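Local coordinates for periplasmic binding protein (PDB 4LJS) that probably captures a small ligand in the cleft between two lobes and delivers it to a membrane ABC transporter, at residues 57-62 with 81-86; 193-198 with 309-314; 266-271 with 277-282. All blocks are in the same frame, centred on the assembly; numbering follows the deposited sequence.

Contact 1: residues 57-62 with 81-86; sequences TIIALG and PEYREA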
ATOM      1  N   THR A  57      -8.157   2.325  -3.058  1.00 28.05           N
ATOM      2  CA  THR A  57      -8.569   3.300  -2.044  1.00 27.55           C
ATOM      3  C   THR A  57      -9.819   4.056  -2.496  1.00 32.97           C
ATOM      4  O   THR A  57     -10.758   4.240  -1.723  1.00 36.30           O
ATOM      5  CB  THR A  57      -7.443   4.301  -1.680  1.00 35.25           C
ATOM      6  OG1 THR A  57      -6.282   3.583  -1.228  1.00 36.26           O
ATOM      7  CG2 THR A  57      -7.905   5.265  -0.579  1.00 30.18           C
ATOM      8  N   ILE A  58      -9.837   4.479  -3.758  1.00 30.91           N
ATOM      9  CA  ILE A  58     -10.995   5.172  -4.285  1.00 30.14           C
ATOM     10  C   ILE A  58     -12.199   4.230  -4.324  1.00 36.08           C
ATOM     11  O   ILE A  58     -13.320   4.625  -3.997  1.00 37.49           O
ATOM     12  CB  ILE A  58     -10.718   5.778  -5.664  1.00 30.51           C
ATOM     13  CG1 ILE A  58      -9.723   6.937  -5.532  1.00 28.32           C
ATOM     14  CG2 ILE A  58     -12.020   6.250  -6.294  1.00 28.60           C
ATOM     15  CD1 ILE A  58      -9.064   7.351  -6.865  1.00 27.96           C
ATOM     16  N   ILE A  59     -11.960   2.974  -4.684  1.00 34.42           N
ATOM     17  CA  ILE A  59     -13.020   1.979  -4.625  1.00 34.20           C
ATOM     18  C   ILE A  59     -13.546   1.806  -3.195  1.00 35.05           C
ATOM     19  O   ILE A  59     -14.761   1.771  -2.971  1.00 34.16           O
ATOM     20  CB  ILE A  59     -12.566   0.633  -5.206  1.00 33.90           C
ATOM     21  CG1 ILE A  59     -12.345   0.771  -6.724  1.00 29.77           C
ATOM     22  CG2 ILE A  59     -13.588  -0.440  -4.900  1.00 36.01           C
ATOM     23  CD1 ILE A  59     -11.831  -0.497  -7.404  1.00 30.28           C
ATOM     24  N   ALA A  60     -12.633   1.738  -2.229  1.00 31.71           N
ATOM     25  CA  ALA A  60     -13.011   1.528  -0.831  1.00 37.27           C
ATOM     26  C   ALA A  60     -13.844   2.683  -0.283  1.00 36.72           C
ATOM     27  O   ALA A  60     -14.613   2.507   0.655  1.00 39.88           O
ATOM     28  CB  ALA A  60     -11.768   1.319   0.046  1.00 34.07           C
ATOM     29  N   LEU A  61     -13.670   3.864  -0.862  1.00 36.87           N
ATOM     30  CA  LEU A  61     -14.405   5.049  -0.421  1.00 42.07           C
ATOM     31  C   LEU A  61     -15.796   5.108  -1.054  1.00 43.79           C
ATOM     32  O   LEU A  61     -16.616   5.937  -0.679  1.00 46.30           O
ATOM     33  CB  LEU A  61     -13.618   6.318  -0.757  1.00 34.43           C
ATOM     34  CG  LEU A  61     -12.373   6.601   0.091  1.00 34.24           C
ATOM     35  CD1 LEU A  61     -11.585   7.752  -0.521  1.00 33.48           C
ATOM     36  CD2 LEU A  61     -12.746   6.911   1.549  1.00 33.60           C
ATOM     37  N   GLY A  62     -16.043   4.232  -2.025  1.00 37.65           N
ATOM     38  CA  GLY A  62     -17.354   4.109  -2.637  1.00 44.39           C
ATOM     39  C   GLY A  62     -17.463   4.788  -3.987  1.00 45.63           C
ATOM     40  O   GLY A  62     -18.546   4.876  -4.554  1.00 42.26           O
ATOM     41  N   PRO A  81     -11.450  -9.158  -2.329  1.00 39.11           N
ATOM     42  CA  PRO A  81     -12.683  -9.775  -2.843  1.00 35.72           C
ATOM     43  C   PRO A  81     -13.859  -8.795  -2.926  1.00 39.36           C
ATOM     44  O   PRO A  81     -14.524  -8.739  -3.961  1.00 46.59           O
ATOM     45  CB  PRO A  81     -12.973 -10.883  -1.818  1.00 35.38           C
ATOM     46  CG  PRO A  81     -11.626 -11.259  -1.292  1.00 39.95           C
ATOM     47  CD  PRO A  81     -10.793  -9.993  -1.305  1.00 37.63           C
ATOM     48  N   GLU A  82     -14.080  -8.009  -1.874  1.00 39.93           N
ATOM     49  CA  GLU A  82     -15.210  -7.082  -1.817  1.00 45.16           C
ATOM     50  C   GLU A  82     -15.085  -5.888  -2.754  1.00 47.12           C
ATOM     51  O   GLU A  82     -16.055  -5.164  -2.960  1.00 51.92           O
ATOM     52  CB  GLU A  82     -15.421  -6.571  -0.389  1.00 49.89           C
ATOM     53  CG  GLU A  82     -14.313  -5.670   0.114  1.00 58.13           C
ATOM     54  CD  GLU A  82     -13.467  -6.338   1.182  1.00 72.70           C
ATOM     55  OE1 GLU A  82     -13.170  -5.677   2.206  1.00 77.07           O
ATOM     56  OE2 GLU A  82     -13.107  -7.525   0.997  1.00 71.15           O
ATOM     57  N   TYR A  83     -13.894  -5.677  -3.310  1.00 43.20           N
ATOM     58  CA  TYR A  83     -13.666  -4.574  -4.240  1.00 44.39           C
ATOM     59  C   TYR A  83     -13.563  -5.047  -5.692  1.00 43.01           C
ATOM     60  O   TYR A  83     -13.414  -4.233  -6.606  1.00 41.98           O
ATOM     61  CB  TYR A  83     -12.402  -3.795  -3.850  1.00 39.73           C
ATOM     62  CG  TYR A  83     -12.465  -3.180  -2.467  1.00 41.62           C
ATOM     63  CD1 TYR A  83     -13.682  -2.805  -1.908  1.00 48.85           C
ATOM     64  CD2 TYR A  83     -11.309  -2.974  -1.718  1.00 42.42           C
ATOM     65  CE1 TYR A  83     -13.747  -2.245  -0.636  1.00 45.31           C
ATOM     66  CE2 TYR A  83     -11.368  -2.416  -0.445  1.00 42.94           C
ATOM     67  CZ  TYR A  83     -12.588  -2.053   0.084  1.00 45.04           C
ATOM     68  OH  TYR A  83     -12.653  -1.494   1.341  1.00 58.71           O
ATOM     69  N   ARG A  84     -13.648  -6.356  -5.909  1.00 45.60           N
ATOM     70  CA  ARG A  84     -13.450  -6.904  -7.253  1.00 43.82           C
ATOM     71  C   ARG A  84     -14.496  -6.492  -8.272  1.00 37.66           C
ATOM     72  O   ARG A  84     -14.151  -6.193  -9.419  1.00 43.59           O
ATOM     73  CB  ARG A  84     -13.324  -8.422  -7.225  1.00 37.16           C
ATOM     74  CG  ARG A  84     -11.911  -8.879  -7.009  1.00 39.17           C
ATOM     75  CD  ARG A  84     -11.876 -10.340  -6.653  1.00 42.25           C
ATOM     76  NE  ARG A  84     -10.665 -10.680  -5.923  1.00 42.61           N
ATOM     77  CZ  ARG A  84     -10.481 -11.837  -5.306  1.00 41.91           C
ATOM     78  NH1 ARG A  84     -11.440 -12.758  -5.338  1.00 38.99           N
ATOM     79  NH2 ARG A  84      -9.345 -12.074  -4.666  1.00 40.27           N
ATOM     80  N   GLU A  85     -15.764  -6.495  -7.867  1.00 39.99           N
ATOM     81  CA  GLU A  85     -16.851  -6.159  -8.792  1.00 43.57           C
ATOM     82  C   GLU A  85     -16.684  -4.747  -9.353  1.00 46.93           C
ATOM     83  O   GLU A  85     -16.808  -4.531 -10.555  1.00 45.98           O
ATOM     84  CB  GLU A  85     -18.217  -6.300  -8.122  1.00 43.82           C
ATOM     85  CG  GLU A  85     -18.867  -7.662  -8.328  1.00 67.30           C
ATOM     86  CD  GLU A  85     -20.366  -7.655  -8.062  1.00 78.15           C
ATOM     87  OE1 GLU A  85     -20.997  -8.725  -8.194  1.00 85.44           O
ATOM     88  OE2 GLU A  85     -20.916  -6.583  -7.724  1.00 78.33           O
ATOM     89  N   ALA A  86     -16.393  -3.795  -8.472  1.00 45.86           N
ATOM     90  CA  ALA A  86     -16.159  -2.417  -8.881  1.00 42.71           C
ATOM     91  C   ALA A  86     -14.923  -2.335  -9.771  1.00 40.32           C
ATOM     92  O   ALA A  86     -14.921  -1.628 -10.778  1.00 42.41           O
ATOM     93  CB  ALA A  86     -15.998  -1.517  -7.654  1.00 34.45           C
TER
HETATM   94  O   HOH W   1     -14.744  -0.072   2.183  1.00 52.32           O
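Ile59 and Ala60, on the last turn of helix 52-60, meet Tyr83 and Ala86 at the start of helix 84-89. The apolar part is built round the gamma methyl of Ile59: CG2 lies 3.7 Å from Tyr83 CB and 3.8 Å from Ala86 CB, so one methyl sits against the root of the tyrosine and the alanine almost one helical turn further on. Ile59 places it there by holding CG2 anti to its own backbone N, while CG1 stands beside that nitrogen (chi1 -68°, measured to CG1). The isoleucine and tyrosine side chains slide past each other in opposite directions, the isoleucine ending at the root of the tyrosine and the ring running on to Ala60.

The Tyr83 ring passes across Ala60, with Ala60 N over one face; on the opposite face Glu82 CG stands 3.5 Å above the plane, offset toward the rim. At the phenol end Ala60 CB lies 3.5 Å from Tyr83 CZ.

Helix 52-60 is the link of a beta-alpha-beta crossover from strand 47-50 to strand 67-71 in the parallel sheet of this lobe, and Ile59 also touches Ile67 on the second of these strands. A Schellman motif closes the helix, with Gly62 at positive phi and Gly62 N bonded to Ile59 O (2.9 Å).

Polar contact across the pair runs through water. One molecule donates to Ala60 O at 3.0 Å and is hydrogen-bonded to Tyr83 OH at 2.7 Å, tying the phenol to a carbonyl at the helix end, which probably restrains the ring. Behind the tyrosine, Arg84 folds its guanidinium back over Pro81 CA, and its NE bonds to Val79 O; Glu82 OE1 forms a salt bridge with Arg80.

Contact 2: residues 193-198 with 309-314; sequences KPPKAL and GLYPNL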
ATOM      1  N   LYS A 193       6.646 -10.224  26.814  1.00 61.29           N
ATOM      2  CA  LYS A 193       7.896  -9.867  26.149  1.00 63.61           C
ATOM      3  C   LYS A 193       7.633  -9.595  24.673  1.00 56.36           C
ATOM      4  O   LYS A 193       7.044 -10.431  23.988  1.00 57.30           O
ATOM      5  CB  LYS A 193       8.919 -10.996  26.289  1.00 69.34           C
ATOM      6  CG  LYS A 193      10.248 -10.721  25.604  1.00 72.84           C
ATOM      7  CD  LYS A 193      11.301 -11.746  26.008  1.00 81.21           C
ATOM      8  CE  LYS A 193      12.647 -11.438  25.363  1.00 87.51           C
ATOM      9  NZ  LYS A 193      13.725 -12.361  25.825  1.00 92.72           N
ATOM     10  N   PRO A 194       8.067  -8.420  24.182  1.00 50.08           N
ATOM     11  CA  PRO A 194       7.875  -8.040  22.777  1.00 49.99           C
ATOM     12  C   PRO A 194       8.548  -9.043  21.855  1.00 48.63           C
ATOM     13  O   PRO A 194       9.684  -9.425  22.116  1.00 56.78           O
ATOM     14  CB  PRO A 194       8.591  -6.688  22.673  1.00 49.07           C
ATOM     15  CG  PRO A 194       8.690  -6.188  24.071  1.00 53.62           C
ATOM     16  CD  PRO A 194       8.832  -7.409  24.927  1.00 52.51           C
ATOM     17  N   PRO A 195       7.850  -9.476  20.795  1.00 48.36           N
ATOM     18  CA  PRO A 195       8.422 -10.446  19.857  1.00 47.13           C
ATOM     19  C   PRO A 195       9.501  -9.795  18.992  1.00 45.21           C
ATOM     20  O   PRO A 195       9.408  -8.606  18.691  1.00 36.50           O
ATOM     21  CB  PRO A 195       7.219 -10.841  18.998  1.00 50.11           C
ATOM     22  CG  PRO A 195       6.340  -9.641  19.025  1.00 50.79           C
ATOM     23  CD  PRO A 195       6.490  -9.062  20.407  1.00 42.86           C
ATOM     24  N   LYS A 196      10.518 -10.562  18.613  1.00 49.02           N
ATOM     25  CA  LYS A 196      11.554 -10.058  17.718  1.00 49.77           C
ATOM     26  C   LYS A 196      11.256 -10.453  16.265  1.00 44.19           C
ATOM     27  O   LYS A 196      11.276 -11.641  15.915  1.00 43.13           O
ATOM     28  CB  LYS A 196      12.938 -10.560  18.148  1.00 53.37           C
ATOM     29  CG  LYS A 196      14.063 -10.089  17.233  1.00 62.38           C
ATOM     30  CD  LYS A 196      15.208  -9.428  17.992  1.00 65.44           C
ATOM     31  CE  LYS A 196      16.062 -10.446  18.715  1.00 68.14           C
ATOM     32  NZ  LYS A 196      17.459  -9.953  18.875  1.00 71.63           N
ATOM     33  N   ALA A 197      10.990  -9.456  15.426  1.00 41.79           N
ATOM     34  CA  ALA A 197      10.548  -9.702  14.054  1.00 39.98           C
ATOM     35  C   ALA A 197      11.598  -9.374  12.991  1.00 44.01           C
ATOM     36  O   ALA A 197      12.393  -8.441  13.147  1.00 43.01           O
ATOM     37  CB  ALA A 197       9.262  -8.928  13.765  1.00 31.02           C
ATOM     38  N   LEU A 198      11.576 -10.143  11.903  1.00 40.57           N
ATOM     39  CA  LEU A 198      12.409  -9.870  10.741  1.00 39.35           C
ATOM     40  C   LEU A 198      11.557  -9.777   9.485  1.00 40.42           C
ATOM     41  O   LEU A 198      10.791 -10.692   9.182  1.00 42.96           O
ATOM     42  CB  LEU A 198      13.464 -10.963  10.564  1.00 40.25           C
ATOM     43  CG  LEU A 198      14.275 -10.860   9.272  1.00 39.45           C
ATOM     44  CD1 LEU A 198      15.190  -9.641   9.303  1.00 40.24           C
ATOM     45  CD2 LEU A 198      15.060 -12.138   9.009  1.00 39.11           C
ATOM     46  N   GLY A 309       0.762 -12.640  13.065  1.00 30.55           N
ATOM     47  CA  GLY A 309       2.048 -13.315  13.130  1.00 27.22           C
ATOM     48  C   GLY A 309       2.876 -12.965  14.362  1.00 38.81           C
ATOM     49  O   GLY A 309       3.606 -13.808  14.898  1.00 38.98           O
ATOM     50  N   LEU A 310       2.779 -11.718  14.817  1.00 32.44           N
ATOM     51  CA  LEU A 310       3.540 -11.289  15.988  1.00 30.61           C
ATOM     52  C   LEU A 310       2.957 -11.894  17.253  1.00 30.88           C
ATOM     53  O   LEU A 310       3.693 -12.317  18.142  1.00 40.83           O
ATOM     54  CB  LEU A 310       3.550  -9.762  16.111  1.00 35.10           C
ATOM     55  CG  LEU A 310       4.406  -8.976  15.120  1.00 38.85           C
ATOM     56  CD1 LEU A 310       4.154  -7.484  15.294  1.00 34.55           C
ATOM     57  CD2 LEU A 310       5.884  -9.316  15.304  1.00 36.37           C
ATOM     58  N   TYR A 311       1.629 -11.956  17.321  1.00 31.23           N
ATOM     59  CA  TYR A 311       0.962 -12.386  18.550  1.00 37.18           C
ATOM     60  C   TYR A 311      -0.015 -13.558  18.379  1.00 41.67           C
ATOM     61  O   TYR A 311      -1.219 -13.385  18.543  1.00 44.80           O
ATOM     62  CB  TYR A 311       0.259 -11.180  19.177  1.00 31.21           C
ATOM     63  CG  TYR A 311       1.198 -10.021  19.427  1.00 36.64           C
ATOM     64  CD1 TYR A 311       2.077 -10.035  20.503  1.00 32.65           C
ATOM     65  CD2 TYR A 311       1.226  -8.918  18.575  1.00 32.45           C
ATOM     66  CE1 TYR A 311       2.937  -8.980  20.738  1.00 39.88           C
ATOM     67  CE2 TYR A 311       2.094  -7.849  18.810  1.00 32.83           C
ATOM     68  CZ  TYR A 311       2.944  -7.889  19.892  1.00 37.13           C
ATOM     69  OH  TYR A 311       3.814  -6.845  20.139  1.00 40.25           O
ATOM     70  N   PRO A 312       0.510 -14.762  18.079  1.00 44.84           N
ATOM     71  CA  PRO A 312      -0.297 -15.960  17.794  1.00 43.48           C
ATOM     72  C   PRO A 312      -1.231 -16.344  18.940  1.00 45.98           C
ATOM     73  O   PRO A 312      -2.272 -16.961  18.707  1.00 51.85           O
ATOM     74  CB  PRO A 312       0.755 -17.065  17.612  1.00 40.66           C
ATOM     75  CG  PRO A 312       2.023 -16.353  17.325  1.00 46.93           C
ATOM     76  CD  PRO A 312       1.952 -15.066  18.085  1.00 45.52           C
ATOM     77  N   ASN A 313      -0.866 -15.995  20.166  1.00 40.70           N
ATOM     78  CA  ASN A 313      -1.720 -16.310  21.306  1.00 48.25           C
ATOM     79  C   ASN A 313      -2.943 -15.410  21.391  1.00 44.55           C
ATOM     80  O   ASN A 313      -3.997 -15.831  21.861  1.00 47.32           O
ATOM     81  CB  ASN A 313      -0.931 -16.265  22.614  1.00 56.45           C
ATOM     82  CG  ASN A 313       0.008 -17.439  22.760  1.00 69.64           C
ATOM     83  OD1 ASN A 313      -0.294 -18.548  22.312  1.00 72.11           O
ATOM     84  ND2 ASN A 313       1.159 -17.204  23.381  1.00 76.52           N
ATOM     85  N   LEU A 314      -2.797 -14.169  20.946  1.00 41.87           N
ATOM     86  CA  LEU A 314      -3.920 -13.241  20.913  1.00 44.23           C
ATOM     87  C   LEU A 314      -4.835 -13.564  19.733  1.00 44.72           C
ATOM     88  O   LEU A 314      -6.049 -13.391  19.814  1.00 45.89           O
ATOM     89  CB  LEU A 314      -3.422 -11.800  20.809  1.00 42.42           C
ATOM     90  CG  LEU A 314      -4.506 -10.721  20.859  1.00 43.08           C
ATOM     91  CD1 LEU A 314      -5.292 -10.832  22.150  1.00 41.27           C
ATOM     92  CD2 LEU A 314      -3.883  -9.347  20.730  1.00 38.91           C
TER
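The ring of Pro195 is the bump of this contact, fitted into the notch between the side chain and carbonyl of Leu310 and the ring of Tyr311, where helix 299-310 ends. Its two outer carbons go to different partners. Pro195 CG rests 3.8 Å from Leu310 CD2, and Pro195 CD lies 3.6 Å from Tyr311 CE1, near the hydroxyl end of the tyrosine. Both partners cross the proline at about a right angle, and its CB and CG also lie close to the carbonyl oxygen of Leu310.

A second bump points the other way. Leu310 CD2 drops into the shallow hollow between Pro195 and Ala197, two residues apart and directed to the same side of the chain; it is 3.7 Å from Ala197 CB. With CG anti to its carbonyl carbon (chi1 -73°), Leu310 carries CD1 in the extended position (chi2 173°) and turns its other branch, CD2, onto the strand. The phenol of Tyr311 is fixed at its far end by a hydrogen bond from OH to Leu223 O, which satisfies the buried hydroxyl.

The contact thus joins the beginning of strand 196-203, in the mixed sheet of this lobe, to the end of helix 299-310, which lies against that sheet. Pro195 and Ala197 form backbone bonds to Asp226 on one neighbouring strand, Leu310 also packs on Val247 and Phe249 of strand 247-252, and Tyr311 leans on Thr185 near the end of helix 168-188.

Contact 3: residues 266-271 with 277-282; sequences YVLTQS and NALRNK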
ATOM      1  N   TYR A 266      12.657 -22.436  -0.198  1.00 69.08           N
ATOM      2  CA  TYR A 266      14.052 -22.007  -0.146  1.00 73.37           C
ATOM      3  C   TYR A 266      14.425 -21.503   1.251  1.00 67.88           C
ATOM      4  O   TYR A 266      15.513 -21.784   1.755  1.00 69.06           O
ATOM      5  CB  TYR A 266      14.327 -20.921  -1.191  1.00 71.16           C
ATOM      6  CG  TYR A 266      15.712 -20.308  -1.099  1.00 76.69           C
ATOM      7  CD1 TYR A 266      15.905 -19.049  -0.539  1.00 77.05           C
ATOM      8  CD2 TYR A 266      16.826 -20.989  -1.573  1.00 79.99           C
ATOM      9  CE1 TYR A 266      17.172 -18.487  -0.455  1.00 78.72           C
ATOM     10  CE2 TYR A 266      18.093 -20.436  -1.493  1.00 85.29           C
ATOM     11  CZ  TYR A 266      18.261 -19.188  -0.933  1.00 84.09           C
ATOM     12  OH  TYR A 266      19.522 -18.640  -0.856  1.00 89.21           O
ATOM     13  N   VAL A 267      13.515 -20.763   1.872  1.00 52.27           N
ATOM     14  CA  VAL A 267      13.764 -20.201   3.194  1.00 57.11           C
ATOM     15  C   VAL A 267      13.752 -21.291   4.268  1.00 67.95           C
ATOM     16  O   VAL A 267      14.672 -21.385   5.084  1.00 70.66           O
ATOM     17  CB  VAL A 267      12.740 -19.092   3.525  1.00 52.71           C
ATOM     18  CG1 VAL A 267      12.839 -18.669   4.984  1.00 46.03           C
ATOM     19  CG2 VAL A 267      12.943 -17.904   2.603  1.00 51.54           C
ATOM     20  N   LEU A 268      12.712 -22.119   4.248  1.00 71.89           N
ATOM     21  CA  LEU A 268      12.535 -23.174   5.242  1.00 75.54           C
ATOM     22  C   LEU A 268      13.618 -24.239   5.152  1.00 85.73           C
ATOM     23  O   LEU A 268      14.391 -24.420   6.090  1.00 87.47           O
ATOM     24  CB  LEU A 268      11.156 -23.822   5.094  1.00 73.38           C
ATOM     25  CG  LEU A 268      10.020 -23.288   5.970  1.00 69.16           C
ATOM     26  CD1 LEU A 268      10.045 -21.772   6.064  1.00 63.87           C
ATOM     27  CD2 LEU A 268       8.673 -23.782   5.454  1.00 62.69           C
ATOM     28  N   THR A 269      13.667 -24.942   4.024  1.00 91.29           N
ATOM     29  CA  THR A 269      14.657 -25.994   3.818  1.00 93.98           C
ATOM     30  C   THR A 269      16.039 -25.393   3.609  1.00100.64           C
ATOM     31  O   THR A 269      16.547 -25.342   2.489  1.00104.01           O
ATOM     32  CB  THR A 269      14.307 -26.883   2.610  1.00 90.81           C
ATOM     33  OG1 THR A 269      14.414 -26.120   1.401  1.00 88.02           O
ATOM     34  CG2 THR A 269      12.895 -27.432   2.744  1.00 87.89           C
ATOM     35  N   GLN A 270      16.636 -24.928   4.698  1.00104.08           N
ATOM     36  CA  GLN A 270      17.964 -24.347   4.648  1.00105.51           C
ATOM     37  C   GLN A 270      18.883 -25.148   5.555  1.00111.56           C
ATOM     38  O   GLN A 270      18.535 -26.246   5.986  1.00115.38           O
ATOM     39  CB  GLN A 270      17.925 -22.883   5.085  1.00 98.95           C
ATOM     40  CG  GLN A 270      18.892 -21.992   4.335  1.00 96.78           C
ATOM     41  CD  GLN A 270      18.533 -21.840   2.869  1.00 99.76           C
ATOM     42  OE1 GLN A 270      18.777 -22.734   2.058  1.00100.91           O
ATOM     43  NE2 GLN A 270      17.948 -20.699   2.522  1.00100.51           N
ATOM     44  N   SER A 271      20.060 -24.604   5.839  1.00112.67           N
ATOM     45  CA  SER A 271      21.000 -25.266   6.731  1.00112.44           C
ATOM     46  C   SER A 271      21.333 -24.357   7.901  1.00110.42           C
ATOM     47  O   SER A 271      21.072 -24.696   9.057  1.00111.87           O
ATOM     48  CB  SER A 271      22.271 -25.660   5.980  1.00115.13           C
ATOM     49  OG  SER A 271      21.992 -26.631   4.987  1.00116.16           O
ATOM     50  N   ASN A 277      14.826 -19.498  15.762  1.00 59.18           N
ATOM     51  CA  ASN A 277      13.553 -19.712  16.447  1.00 57.75           C
ATOM     52  C   ASN A 277      12.338 -19.703  15.533  1.00 56.54           C
ATOM     53  O   ASN A 277      11.471 -20.569  15.641  1.00 57.58           O
ATOM     54  CB  ASN A 277      13.358 -18.675  17.554  1.00 59.04           C
ATOM     55  CG  ASN A 277      14.276 -18.903  18.734  1.00 68.80           C
ATOM     56  OD1 ASN A 277      14.834 -19.993  18.909  1.00 66.98           O
ATOM     57  ND2 ASN A 277      14.434 -17.877  19.561  1.00 73.51           N
ATOM     58  N   ALA A 278      12.281 -18.718  14.641  1.00 53.81           N
ATOM     59  CA  ALA A 278      11.166 -18.586  13.704  1.00 53.15           C
ATOM     60  C   ALA A 278      10.988 -19.846  12.858  1.00 54.76           C
ATOM     61  O   ALA A 278       9.861 -20.257  12.570  1.00 49.37           O
ATOM     62  CB  ALA A 278      11.362 -17.367  12.809  1.00 50.64           C
ATOM     63  N   LEU A 279      12.104 -20.455  12.468  1.00 55.39           N
ATOM     64  CA  LEU A 279      12.071 -21.712  11.723  1.00 59.95           C
ATOM     65  C   LEU A 279      11.665 -22.905  12.594  1.00 58.05           C
ATOM     66  O   LEU A 279      10.806 -23.692  12.205  1.00 61.69           O
ATOM     67  CB  LEU A 279      13.416 -21.984  11.039  1.00 63.28           C
ATOM     68  CG  LEU A 279      13.586 -21.351   9.654  1.00 58.60           C
ATOM     69  CD1 LEU A 279      14.688 -22.046   8.886  1.00 64.06           C
ATOM     70  CD2 LEU A 279      12.296 -21.434   8.883  1.00 62.25           C
ATOM     71  N   ARG A 280      12.279 -23.029  13.769  1.00 56.99           N
ATOM     72  CA  ARG A 280      11.960 -24.110  14.702  1.00 60.74           C
ATOM     73  C   ARG A 280      10.475 -24.148  15.038  1.00 61.36           C
ATOM     74  O   ARG A 280       9.882 -25.219  15.160  1.00 62.16           O
ATOM     75  CB  ARG A 280      12.748 -23.949  16.003  1.00 65.52           C
ATOM     76  CG  ARG A 280      14.237 -24.228  15.906  1.00 73.14           C
ATOM     77  CD  ARG A 280      14.944 -23.871  17.208  1.00 77.62           C
ATOM     78  NE  ARG A 280      14.291 -24.477  18.366  1.00 87.87           N
ATOM     79  CZ  ARG A 280      13.539 -23.813  19.240  1.00 87.91           C
ATOM     80  NH1 ARG A 280      13.346 -22.510  19.097  1.00 77.66           N
ATOM     81  NH2 ARG A 280      12.984 -24.453  20.263  1.00 96.80           N
ATOM     82  N   ASN A 281       9.885 -22.966  15.180  1.00 59.81           N
ATOM     83  CA  ASN A 281       8.507 -22.839  15.628  1.00 55.35           C
ATOM     84  C   ASN A 281       7.539 -22.518  14.501  1.00 55.40           C
ATOM     85  O   ASN A 281       6.385 -22.171  14.748  1.00 60.56           O
ATOM     86  CB  ASN A 281       8.419 -21.793  16.742  1.00 53.84           C
ATOM     87  CG  ASN A 281       9.284 -22.153  17.931  1.00 54.54           C
ATOM     88  OD1 ASN A 281       9.368 -23.318  18.315  1.00 63.21           O
ATOM     89  ND2 ASN A 281       9.947 -21.163  18.507  1.00 53.25           N
ATOM     90  N   LYS A 282       8.023 -22.639  13.268  1.00 58.29           N
ATOM     91  CA  LYS A 282       7.193 -22.493  12.079  1.00 52.77           C
ATOM     92  C   LYS A 282       6.475 -21.151  12.039  1.00 50.41           C
ATOM     93  O   LYS A 282       5.292 -21.073  11.723  1.00 47.86           O
ATOM     94  CB  LYS A 282       6.202 -23.657  11.972  1.00 57.65           C
ATOM     95  CG  LYS A 282       6.888 -25.022  11.933  1.00 66.76           C
ATOM     96  CD  LYS A 282       5.912 -26.160  12.191  1.00 77.22           C
ATOM     97  CE  LYS A 282       5.213 -26.606  10.919  1.00 84.63           C
ATOM     98  NZ  LYS A 282       6.148 -27.279   9.971  1.00 90.23           N
TER
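Val267 and Leu268, the last residues of helix 260-268, receive the side chain of Leu279 from the short helix 277-280. Val267 contributes mainly its backbone: the carbonyl O is 3.9 Å from Leu279 CD1, while its isopropyl group packs on Leu250 of strand 247-252. Leu268 makes the closest approach, Leu268 CD1 standing 3.6 Å from Leu279 CD2. The two leucines cross obliquely, and Leu279 straddles its partner, one methyl on the side chain and the other, CD1, 3.7 Å from Leu268 O. The torsions of Leu279 (chi1 -87°, chi2 -160°) leave CD1 nearly extended toward the carbonyls and turn CD2 to Leu268 CD1.

At Thr269 the chain leaves the helix through an inverse gamma turn, closed by the bond from Gln270 N to Leu268 O (2.7 Å); Thr269 OG1 turns back to Asn265 O. Gln270 starts out toward the second segment, but its amide bends away from it, and NE2 comes to lie over the centre of the Tyr266 ring, 3.7 Å above the plane. Gln270 N also bonds to Gln274 OE1 in the following loop.

On the other side, helix 277-280 ends in a Schellman motif with Lys282 at positive phi, and the chain runs directly into strand 284-288. Both leucines rest on Val284 of that strand, so the two helices pack together within the connection from strand 247-252 to its parallel neighbour. No hydrogen bond or salt bridge crosses between the segments: their small interface, 126 Å² in all, depends on shape and dispersion, while the bonds of Thr269 OG1, Gln270 N and the Schellman motif stay within each turn or go to the adjoining loop.

How the contacts relate
Contact 2 is the buried one: all four touching residues are enclosed. Contacts 1 and 3 are only partly buried. Contact 1 belongs to the lobe of the parallel four-stranded sheet, its centre 31 Å from that of contact 2 and 37 Å from that of contact 3. The latter two share the other lobe, with nearest atoms about 7 Å apart, and both back on strand 247-252, through Leu310 and Ala197 in one and Val267 in the other. None has a direct hydrogen bond between its segments. Contact 1 adds a water bridge, contact 2 relies on a rigid proline, and contact 3 is a leucine pair between helices close in sequence.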